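PDB 5E1V: polyketide synthase PksL from Bacillus subtilis, which probably contributes to assembly of the polyketide bacillaene, its dehydratase domain probably removing water from beta-hydroxyacyl intermediates to leave a double bond. Local coordinates for residues Arg213-Leu218 / Glu247-Thr252; Ser241-Lys246 / Leu266-Ser271. All coordinates share one frame; numbering follows the deposited sequence.

Contact 1 of 2, residues Arg213-Leu218 / Glu247-Thr252; sequences RLYLPL and ELIYVT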
ATOM      1  N   ARG A 213      18.925  -4.830  -5.197  1.00 31.62           N
ATOM      2  CA  ARG A 213      18.349  -3.494  -5.406  1.00 33.97           C
ATOM      3  C   ARG A 213      16.874  -3.598  -5.112  1.00 34.86           C
ATOM      4  O   ARG A 213      16.255  -4.574  -5.516  1.00 38.12           O
ATOM      5  CB  ARG A 213      18.428  -3.007  -6.846  1.00 36.24           C
ATOM      6  CG  ARG A 213      19.578  -2.082  -7.184  1.00 41.94           C
ATOM      7  CD  ARG A 213      20.753  -2.871  -7.665  1.00 39.50           C
ATOM      8  NE  ARG A 213      20.426  -3.872  -8.684  1.00 42.71           N
ATOM      9  CZ  ARG A 213      20.602  -3.749 -10.004  1.00 46.03           C
ATOM     10  NH1 ARG A 213      21.127  -2.652 -10.536  1.00 47.21           N
ATOM     11  NH2 ARG A 213      20.259  -4.756 -10.808  1.00 48.01           N
ATOM     12  N   LEU A 214      16.309  -2.584  -4.463  1.00 31.50           N
ATOM     13  CA  LEU A 214      14.900  -2.615  -4.102  1.00 29.85           C
ATOM     14  C   LEU A 214      13.977  -2.461  -5.296  1.00 26.11           C
ATOM     15  O   LEU A 214      14.344  -1.845  -6.309  1.00 25.97           O
ATOM     16  CB  LEU A 214      14.630  -1.471  -3.106  1.00 29.34           C
ATOM     17  CG  LEU A 214      15.437  -1.490  -1.815  1.00 28.15           C
ATOM     18  CD1 LEU A 214      15.264  -0.190  -1.027  1.00 27.87           C
ATOM     19  CD2 LEU A 214      15.070  -2.692  -0.959  1.00 27.53           C
ATOM     20  N   TYR A 215      12.745  -2.968  -5.179  1.00 24.07           N
ATOM     21  CA  TYR A 215      11.724  -2.709  -6.176  1.00 24.79           C
ATOM     22  C   TYR A 215      10.642  -1.824  -5.509  1.00 25.20           C
ATOM     23  O   TYR A 215      10.022  -2.292  -4.571  1.00 20.49           O
ATOM     24  CB  TYR A 215      11.026  -3.994  -6.635  1.00 27.21           C
ATOM     25  CG  TYR A 215      11.924  -4.997  -7.287  1.00 29.29           C
ATOM     26  CD1 TYR A 215      11.903  -5.176  -8.678  1.00 30.81           C
ATOM     27  CD2 TYR A 215      12.795  -5.769  -6.520  1.00 32.81           C
ATOM     28  CE1 TYR A 215      12.751  -6.088  -9.303  1.00 30.08           C
ATOM     29  CE2 TYR A 215      13.640  -6.678  -7.124  1.00 33.13           C
ATOM     30  CZ  TYR A 215      13.611  -6.833  -8.517  1.00 35.93           C
ATOM     31  OH  TYR A 215      14.445  -7.756  -9.127  1.00 42.36           O
ATOM     32  N   LEU A 216      10.406  -0.631  -6.039  1.00 27.18           N
ATOM     33  CA  LEU A 216       9.405   0.316  -5.472  1.00 24.64           C
ATOM     34  C   LEU A 216       8.117   0.252  -6.260  1.00 24.33           C
ATOM     35  O   LEU A 216       8.117  -0.143  -7.452  1.00 20.41           O
ATOM     36  CB  LEU A 216       9.957   1.719  -5.515  1.00 26.18           C
ATOM     37  CG  LEU A 216      11.149   1.921  -4.559  1.00 29.56           C
ATOM     38  CD1 LEU A 216      11.595   3.370  -4.664  1.00 30.10           C
ATOM     39  CD2 LEU A 216      10.889   1.530  -3.105  1.00 29.79           C
ATOM     40  N   PRO A 217       7.004   0.623  -5.620  1.00 23.34           N
ATOM     41  CA  PRO A 217       5.765   0.630  -6.363  1.00 18.37           C
ATOM     42  C   PRO A 217       5.757   1.528  -7.602  1.00 18.99           C
ATOM     43  O   PRO A 217       6.372   2.616  -7.639  1.00 14.40           O
ATOM     44  CB  PRO A 217       4.745   1.126  -5.318  1.00 20.61           C
ATOM     45  CG  PRO A 217       5.235   0.514  -4.034  1.00 21.70           C
ATOM     46  CD  PRO A 217       6.746   0.758  -4.154  1.00 23.37           C
ATOM     47  N   LEU A 218       5.097   0.991  -8.616  1.00 17.65           N
ATOM     48  CA  LEU A 218       4.962   1.603  -9.923  1.00 16.90           C
ATOM     49  C   LEU A 218       3.483   1.702 -10.343  1.00 16.14           C
ATOM     50  O   LEU A 218       3.077   2.719 -10.801  1.00 16.54           O
ATOM     51  CB  LEU A 218       5.682   0.769 -10.965  1.00 19.41           C
ATOM     52  CG  LEU A 218       5.475   1.320 -12.411  1.00 17.87           C
ATOM     53  CD1 LEU A 218       6.115   2.689 -12.645  1.00 19.95           C
ATOM     54  CD2 LEU A 218       5.884   0.342 -13.531  1.00 19.49           C
ATOM     55  N   GLU A 247      13.067  -6.069 -15.059  1.00 31.61           N
ATOM     56  CA  GLU A 247      13.044  -4.922 -14.131  1.00 35.51           C
ATOM     57  C   GLU A 247      11.743  -4.801 -13.278  1.00 35.15           C
ATOM     58  O   GLU A 247      11.684  -3.950 -12.339  1.00 32.93           O
ATOM     59  CB  GLU A 247      13.103  -3.686 -15.048  1.00 40.48           C
ATOM     60  CG  GLU A 247      13.907  -2.499 -14.590  1.00 45.36           C
ATOM     61  CD  GLU A 247      15.408  -2.586 -14.846  1.00 45.11           C
ATOM     62  OE1 GLU A 247      16.037  -3.619 -14.495  1.00 45.69           O
ATOM     63  OE2 GLU A 247      15.958  -1.569 -15.347  1.00 45.58           O
ATOM     64  N   LEU A 248      10.725  -5.621 -13.607  1.00 28.36           N
ATOM     65  CA  LEU A 248       9.369  -5.513 -13.007  1.00 30.72           C
ATOM     66  C   LEU A 248       8.902  -6.749 -12.340  1.00 31.22           C
ATOM     67  O   LEU A 248       9.082  -7.856 -12.887  1.00 30.24           O
ATOM     68  CB  LEU A 248       8.325  -5.186 -14.056  1.00 31.10           C
ATOM     69  CG  LEU A 248       8.653  -3.926 -14.814  1.00 29.34           C
ATOM     70  CD1 LEU A 248       7.774  -3.811 -16.040  1.00 29.87           C
ATOM     71  CD2 LEU A 248       8.552  -2.655 -13.959  1.00 31.67           C
ATOM     72  N   ILE A 249       8.283  -6.579 -11.159  1.00 26.80           N
ATOM     73  CA  ILE A 249       7.673  -7.682 -10.411  1.00 24.78           C
ATOM     74  C   ILE A 249       6.208  -7.357 -10.268  1.00 29.05           C
ATOM     75  O   ILE A 249       5.844  -6.154 -10.260  1.00 21.61           O
ATOM     76  CB  ILE A 249       8.306  -7.934  -9.030  1.00 30.77           C
ATOM     77  CG1 ILE A 249       8.238  -6.690  -8.117  1.00 28.69           C
ATOM     78  CG2 ILE A 249       9.766  -8.350  -9.195  1.00 27.08           C
ATOM     79  CD1 ILE A 249       8.386  -6.990  -6.639  1.00 29.91           C
ATOM     80  N   TYR A 250       5.401  -8.422 -10.183  1.00 27.10           N
ATOM     81  CA  TYR A 250       3.952  -8.363 -10.149  1.00 29.53           C
ATOM     82  C   TYR A 250       3.475  -9.318  -9.107  1.00 29.10           C
ATOM     83  O   TYR A 250       4.014 -10.418  -8.970  1.00 28.69           O
ATOM     84  CB  TYR A 250       3.333  -8.817 -11.492  1.00 28.07           C
ATOM     85  CG  TYR A 250       3.825  -8.123 -12.752  1.00 31.27           C
ATOM     86  CD1 TYR A 250       5.065  -8.454 -13.319  1.00 31.93           C
ATOM     87  CD2 TYR A 250       3.042  -7.194 -13.420  1.00 31.80           C
ATOM     88  CE1 TYR A 250       5.512  -7.821 -14.467  1.00 30.97           C
ATOM     89  CE2 TYR A 250       3.476  -6.579 -14.583  1.00 34.31           C
ATOM     90  CZ  TYR A 250       4.718  -6.920 -15.095  1.00 32.44           C
ATOM     91  OH  TYR A 250       5.146  -6.346 -16.235  1.00 36.53           O
ATOM     92  N   VAL A 251       2.473  -8.919  -8.322  1.00 24.71           N
ATOM     93  CA  VAL A 251       1.872  -9.783  -7.350  1.00 23.42           C
ATOM     94  C   VAL A 251       0.404  -9.357  -7.208  1.00 24.30           C
ATOM     95  O   VAL A 251       0.046  -8.264  -7.592  1.00 20.02           O
ATOM     96  CB  VAL A 251       2.495  -9.644  -5.955  1.00 23.63           C
ATOM     97  CG1 VAL A 251       3.951 -10.046  -6.000  1.00 26.22           C
ATOM     98  CG2 VAL A 251       2.426  -8.191  -5.481  1.00 26.53           C
ATOM     99  N   THR A 252      -0.419 -10.226  -6.649  1.00 23.49           N
ATOM    100  CA  THR A 252      -1.819  -9.912  -6.414  1.00 22.12           C
ATOM    101  C   THR A 252      -2.008 -10.185  -4.919  1.00 22.86           C
ATOM    102  O   THR A 252      -1.702 -11.264  -4.425  1.00 21.14           O
ATOM    103  CB  THR A 252      -2.831 -10.664  -7.332  1.00 19.36           C
ATOM    104  OG1 THR A 252      -2.915 -10.047  -8.624  1.00 20.11           O
ATOM    105  CG2 THR A 252      -4.250 -10.532  -6.715  1.00 20.83           C
TER

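Contact 2 of 2, residues Ser241-Lys246 / Leu266-Ser271; sequences SVRREK and LKNFTS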
ATOM      1  N   SER A 241       0.111 -15.883  -8.957  1.00 37.12           N
ATOM      2  CA  SER A 241      -0.044 -14.443  -9.194  1.00 34.62           C
ATOM      3  C   SER A 241       1.295 -13.679  -9.252  1.00 35.73           C
ATOM      4  O   SER A 241       1.368 -12.543  -9.762  1.00 36.25           O
ATOM      5  CB  SER A 241      -0.917 -13.827  -8.090  1.00 34.15           C
ATOM      6  OG  SER A 241      -0.180 -13.607  -6.896  1.00 32.24           O
ATOM      7  N   VAL A 242       2.353 -14.273  -8.713  1.00 31.88           N
ATOM      8  CA  VAL A 242       3.593 -13.544  -8.559  1.00 32.08           C
ATOM      9  C   VAL A 242       4.475 -13.898  -9.719  1.00 38.88           C
ATOM     10  O   VAL A 242       4.575 -15.073 -10.088  1.00 39.26           O
ATOM     11  CB  VAL A 242       4.282 -13.843  -7.216  1.00 33.13           C
ATOM     12  CG1 VAL A 242       3.326 -13.562  -6.047  1.00 29.93           C
ATOM     13  CG2 VAL A 242       4.773 -15.292  -7.134  1.00 36.92           C
ATOM     14  N   ARG A 243       5.096 -12.898 -10.317  1.00 37.26           N
ATOM     15  CA  ARG A 243       6.040 -13.168 -11.351  1.00 38.03           C
ATOM     16  C   ARG A 243       7.077 -12.060 -11.391  1.00 37.22           C
ATOM     17  O   ARG A 243       6.862 -10.990 -10.821  1.00 38.48           O
ATOM     18  CB  ARG A 243       5.310 -13.403 -12.682  1.00 41.34           C
ATOM     19  CG  ARG A 243       5.075 -12.177 -13.541  1.00 40.60           C
ATOM     20  CD  ARG A 243       4.055 -12.469 -14.624  1.00 43.19           C
ATOM     21  NE  ARG A 243       3.183 -11.315 -14.883  1.00 44.69           N
ATOM     22  CZ  ARG A 243       2.230 -10.898 -14.052  1.00 49.40           C
ATOM     23  NH1 ARG A 243       2.005 -11.530 -12.897  1.00 56.62           N
ATOM     24  NH2 ARG A 243       1.482  -9.842 -14.359  1.00 48.62           N
ATOM     25  N   ARG A 244       8.235 -12.344 -11.978  1.00 30.56           N
ATOM     26  CA  ARG A 244       9.212 -11.293 -12.384  1.00 32.35           C
ATOM     27  C   ARG A 244       9.489 -11.273 -13.878  1.00 35.28           C
ATOM     28  O   ARG A 244       9.773 -12.320 -14.465  1.00 31.95           O
ATOM     29  CB  ARG A 244      10.541 -11.455 -11.647  1.00 31.82           C
ATOM     30  CG  ARG A 244      11.597 -10.383 -12.006  1.00 31.56           C
ATOM     31  CD  ARG A 244      12.910 -10.639 -11.270  1.00 33.42           C
ATOM     32  NE  ARG A 244      13.562 -11.839 -11.803  1.00 32.06           N
ATOM     33  CZ  ARG A 244      14.252 -11.861 -12.946  1.00 32.42           C
ATOM     34  NH1 ARG A 244      14.437 -10.756 -13.659  1.00 34.81           N
ATOM     35  NH2 ARG A 244      14.784 -13.006 -13.375  1.00 36.32           N
ATOM     36  N   GLU A 245       9.413 -10.085 -14.476  1.00 33.70           N
ATOM     37  CA  GLU A 245       9.797  -9.842 -15.859  1.00 36.45           C
ATOM     38  C   GLU A 245      10.837  -8.722 -15.880  1.00 37.50           C
ATOM     39  O   GLU A 245      10.509  -7.544 -15.679  1.00 37.92           O
ATOM     40  CB  GLU A 245       8.571  -9.495 -16.717  1.00 39.81           C
ATOM     41  CG  GLU A 245       7.528 -10.621 -16.731  1.00 46.66           C
ATOM     42  CD  GLU A 245       6.210 -10.259 -17.420  1.00 51.95           C
ATOM     43  OE1 GLU A 245       6.223  -9.439 -18.352  1.00 55.06           O
ATOM     44  OE2 GLU A 245       5.155 -10.814 -17.020  1.00 62.47           O
ATOM     45  N   LYS A 246      12.097  -9.121 -16.095  1.00 34.16           N
ATOM     46  CA  LYS A 246      13.277  -8.259 -16.046  1.00 34.05           C
ATOM     47  C   LYS A 246      13.342  -7.336 -14.803  1.00 33.89           C
ATOM     48  O   LYS A 246      13.584  -7.791 -13.679  1.00 33.97           O
ATOM     49  CB  LYS A 246      13.396  -7.463 -17.357  1.00 37.62           C
ATOM     50  CG  LYS A 246      13.579  -8.353 -18.593  1.00 42.38           C
ATOM     51  CD  LYS A 246      14.236  -7.609 -19.750  1.00 43.57           C
ATOM     52  CE  LYS A 246      15.274  -8.488 -20.447  1.00 50.32           C
ATOM     53  NZ  LYS A 246      14.675  -9.748 -20.967  1.00 52.35           N
ATOM     54  N   LEU A 266      -5.887  -6.232  -4.016  1.00 16.66           N
ATOM     55  CA  LEU A 266      -5.049  -5.379  -4.890  1.00 15.52           C
ATOM     56  C   LEU A 266      -4.553  -6.199  -6.027  1.00 16.71           C
ATOM     57  O   LEU A 266      -3.627  -7.017  -5.838  1.00 15.49           O
ATOM     58  CB  LEU A 266      -3.833  -4.788  -4.139  1.00 16.45           C
ATOM     59  CG  LEU A 266      -3.047  -3.670  -4.782  1.00 16.11           C
ATOM     60  CD1 LEU A 266      -3.816  -2.408  -5.019  1.00 17.60           C
ATOM     61  CD2 LEU A 266      -1.878  -3.317  -3.949  1.00 16.84           C
ATOM     62  N   LYS A 267      -5.131  -6.001  -7.198  1.00 16.40           N
ATOM     63  CA  LYS A 267      -4.721  -6.859  -8.359  1.00 21.26           C
ATOM     64  C   LYS A 267      -3.549  -6.313  -9.161  1.00 19.68           C
ATOM     65  O   LYS A 267      -3.512  -5.142  -9.528  1.00 17.36           O
ATOM     66  CB  LYS A 267      -5.969  -7.101  -9.213  1.00 25.84           C
ATOM     67  CG  LYS A 267      -5.828  -8.025 -10.429  1.00 29.62           C
ATOM     68  CD  LYS A 267      -7.252  -8.383 -10.918  1.00 31.53           C
ATOM     69  CE  LYS A 267      -7.242  -9.183 -12.234  1.00 34.43           C
ATOM     70  NZ  LYS A 267      -6.172 -10.217 -12.211  1.00 36.69           N
ATOM     71  N   ASN A 268      -2.552  -7.171  -9.458  1.00 19.40           N
ATOM     72  CA  ASN A 268      -1.332  -6.785 -10.215  1.00 21.33           C
ATOM     73  C   ASN A 268      -0.643  -5.538  -9.672  1.00 18.75           C
ATOM     74  O   ASN A 268      -0.445  -4.563 -10.339  1.00 19.26           O
ATOM     75  CB  ASN A 268      -1.618  -6.714 -11.696  1.00 23.17           C
ATOM     76  CG  ASN A 268      -1.574  -8.109 -12.318  1.00 27.59           C
ATOM     77  OD1 ASN A 268      -0.583  -8.818 -12.145  1.00 29.44           O
ATOM     78  ND2 ASN A 268      -2.637  -8.515 -12.973  1.00 27.46           N
ATOM     79  N   PHE A 269      -0.336  -5.630  -8.396  1.00 22.38           N
ATOM     80  CA  PHE A 269       0.604  -4.706  -7.753  1.00 21.36           C
ATOM     81  C   PHE A 269       1.982  -4.927  -8.407  1.00 22.58           C
ATOM     82  O   PHE A 269       2.648  -5.957  -8.177  1.00 23.93           O
ATOM     83  CB  PHE A 269       0.617  -4.928  -6.267  1.00 20.11           C
ATOM     84  CG  PHE A 269       1.711  -4.219  -5.535  1.00 20.41           C
ATOM     85  CD1 PHE A 269       2.241  -3.073  -6.011  1.00 18.72           C
ATOM     86  CD2 PHE A 269       2.202  -4.722  -4.346  1.00 22.48           C
ATOM     87  CE1 PHE A 269       3.260  -2.424  -5.343  1.00 18.42           C
ATOM     88  CE2 PHE A 269       3.251  -4.106  -3.698  1.00 20.72           C
ATOM     89  CZ  PHE A 269       3.777  -2.933  -4.205  1.00 19.08           C
ATOM     90  N   THR A 270       2.359  -3.935  -9.208  1.00 21.32           N
ATOM     91  CA  THR A 270       3.608  -3.908 -10.010  1.00 20.28           C
ATOM     92  C   THR A 270       4.600  -2.915  -9.380  1.00 22.63           C
ATOM     93  O   THR A 270       4.284  -1.705  -9.167  1.00 16.22           O
ATOM     94  CB  THR A 270       3.379  -3.391 -11.442  1.00 21.42           C
ATOM     95  OG1 THR A 270       2.225  -4.032 -12.046  1.00 26.20           O
ATOM     96  CG2 THR A 270       4.635  -3.631 -12.290  1.00 23.15           C
ATOM     97  N   SER A 271       5.834  -3.390  -9.186  1.00 23.27           N
ATOM     98  CA  SER A 271       6.940  -2.597  -8.698  1.00 20.09           C
ATOM     99  C   SER A 271       8.140  -2.708  -9.649  1.00 23.90           C
ATOM    100  O   SER A 271       8.233  -3.642 -10.458  1.00 19.71           O
ATOM    101  CB  SER A 271       7.346  -3.138  -7.310  1.00 20.48           C
ATOM    102  OG  SER A 271       6.262  -3.054  -6.400  1.00 17.04           O
TER

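Contact 1 of 2, residues Arg213-Leu218 / Glu247-Thr252
Tyr215 and Ile249 meet across an intervening strand in the second hot-dog half of the dehydratase: strand 262-273 runs between strands 215-225 and 248-256, so the two residues touch through side chains over a strand that separates their backbones. The methyl CG2 of Ile249 sits over one face of the Tyr215 ring, 4.1 Å from the ring centroid and 25° off the normal, a CH-pi contact displaced toward the rim, where CG2 comes 3.7 Å from Tyr215 CE1. The other branch of Ile249 continues the cover toward the root of the tyrosine, with CD1 lying 4.0 Å from Tyr215 CB. Having CG1 between the backbone N and carbonyl carbon (chi1 58°) lets the isoleucine lay both branches along the tyrosine, which suits a beta-branched residue to this place. At the edge of the ring, near its plane, lies the carbonyl oxygen of Glu247, 3.9 Å from Tyr215 CE1.

Further out, Tyr215 also reaches Leu273 of the intervening strand and Arg244 of strand 232-245, while Ile249 reaches Asn201 of helix 190-203. Backbone hydrogen bonds from Leu216 to Lys272 and from Glu247 to Leu273 tie both segments to that middle strand. Beyond the ring, a small apolar contact between two leucines joins Leu218 CD2 to Leu248 CD2 at 4.0 Å.

Contact 2 of 2, residues Ser241-Lys246 / Leu266-Ser271
Across the antiparallel strands of the second hot-dog half, one side-chain hydrogen bond links residues 241-246 of strand 232-245 to residues 266-271 of strand 262-273, with strand 248-256 lying between them. Arg243 and Asn268 make it with their side-chain ends, since their backbones are too far apart to pair. Arg243 NH2 donates to Asn268 OD1 over 3.2 Å, and the N-H points almost straight at the oxygen, at 172°. The acceptor lies in the guanidinium plane, at its edge, but the donor stands well above the carbonyl plane of the amide, and the two flat groups are turned 84° against each other. The bond is thus well aimed from the arginine's side and less so from the asparagine's.

A long side chain is needed to span the middle strand, and the arginine's bends at chi3 (143°) to present its NH2 edge to the amide. On the same guanidinium, NE makes a salt bridge to Glu245 OE2 at 3.0 Å, although its hydrogen bond is weak because the N-H is poorly directed. The glutamate, two residues along the same strand, probably offsets part of the arginine's charge. A leucine in place of Arg243 would probably leave Asn268 OD1 without this donor and Glu245 without its positive mate.

Asn268 has positive phi and psi, a conformation that asparagine tolerates better than most residues, and its backbone oxygen, Asn268 O, accepts a hydrogen bond from Thr270 OG1 at 3.2 Å. Around this pair, Tyr250 of the middle strand forms a cation-pi contact with Arg243, and Thr252 OG1 is hydrogen-bonded to Asn268 N. On its other flank, the Asn268 side chain reaches Glu221 of strand 215-225, the next strand over.

In the fold
From the N terminus, the chain first passes through residues 213-218 at the start of strand 215-225, then 241-246, which runs straight on into 247-252 through the turn at Lys246 and Glu247, and finally 266-271. Contact 1 closes the loop from 213-218 to 247-252 and contact 2 the loop from 241-246 to 266-271, so the two cross along the chain. Across the strands the order is 215-225, 262-273, 248-256, 232-245: each contact spans one intervening strand, and together they bind four consecutive strands. Their centres lie about 7 Å apart, and backbone atoms connect them: Leu218 N lies 2.9 Å from Thr270 O, and Ser271 N lies 3.0 Å from Ile249 O, both probable hydrogen bonds.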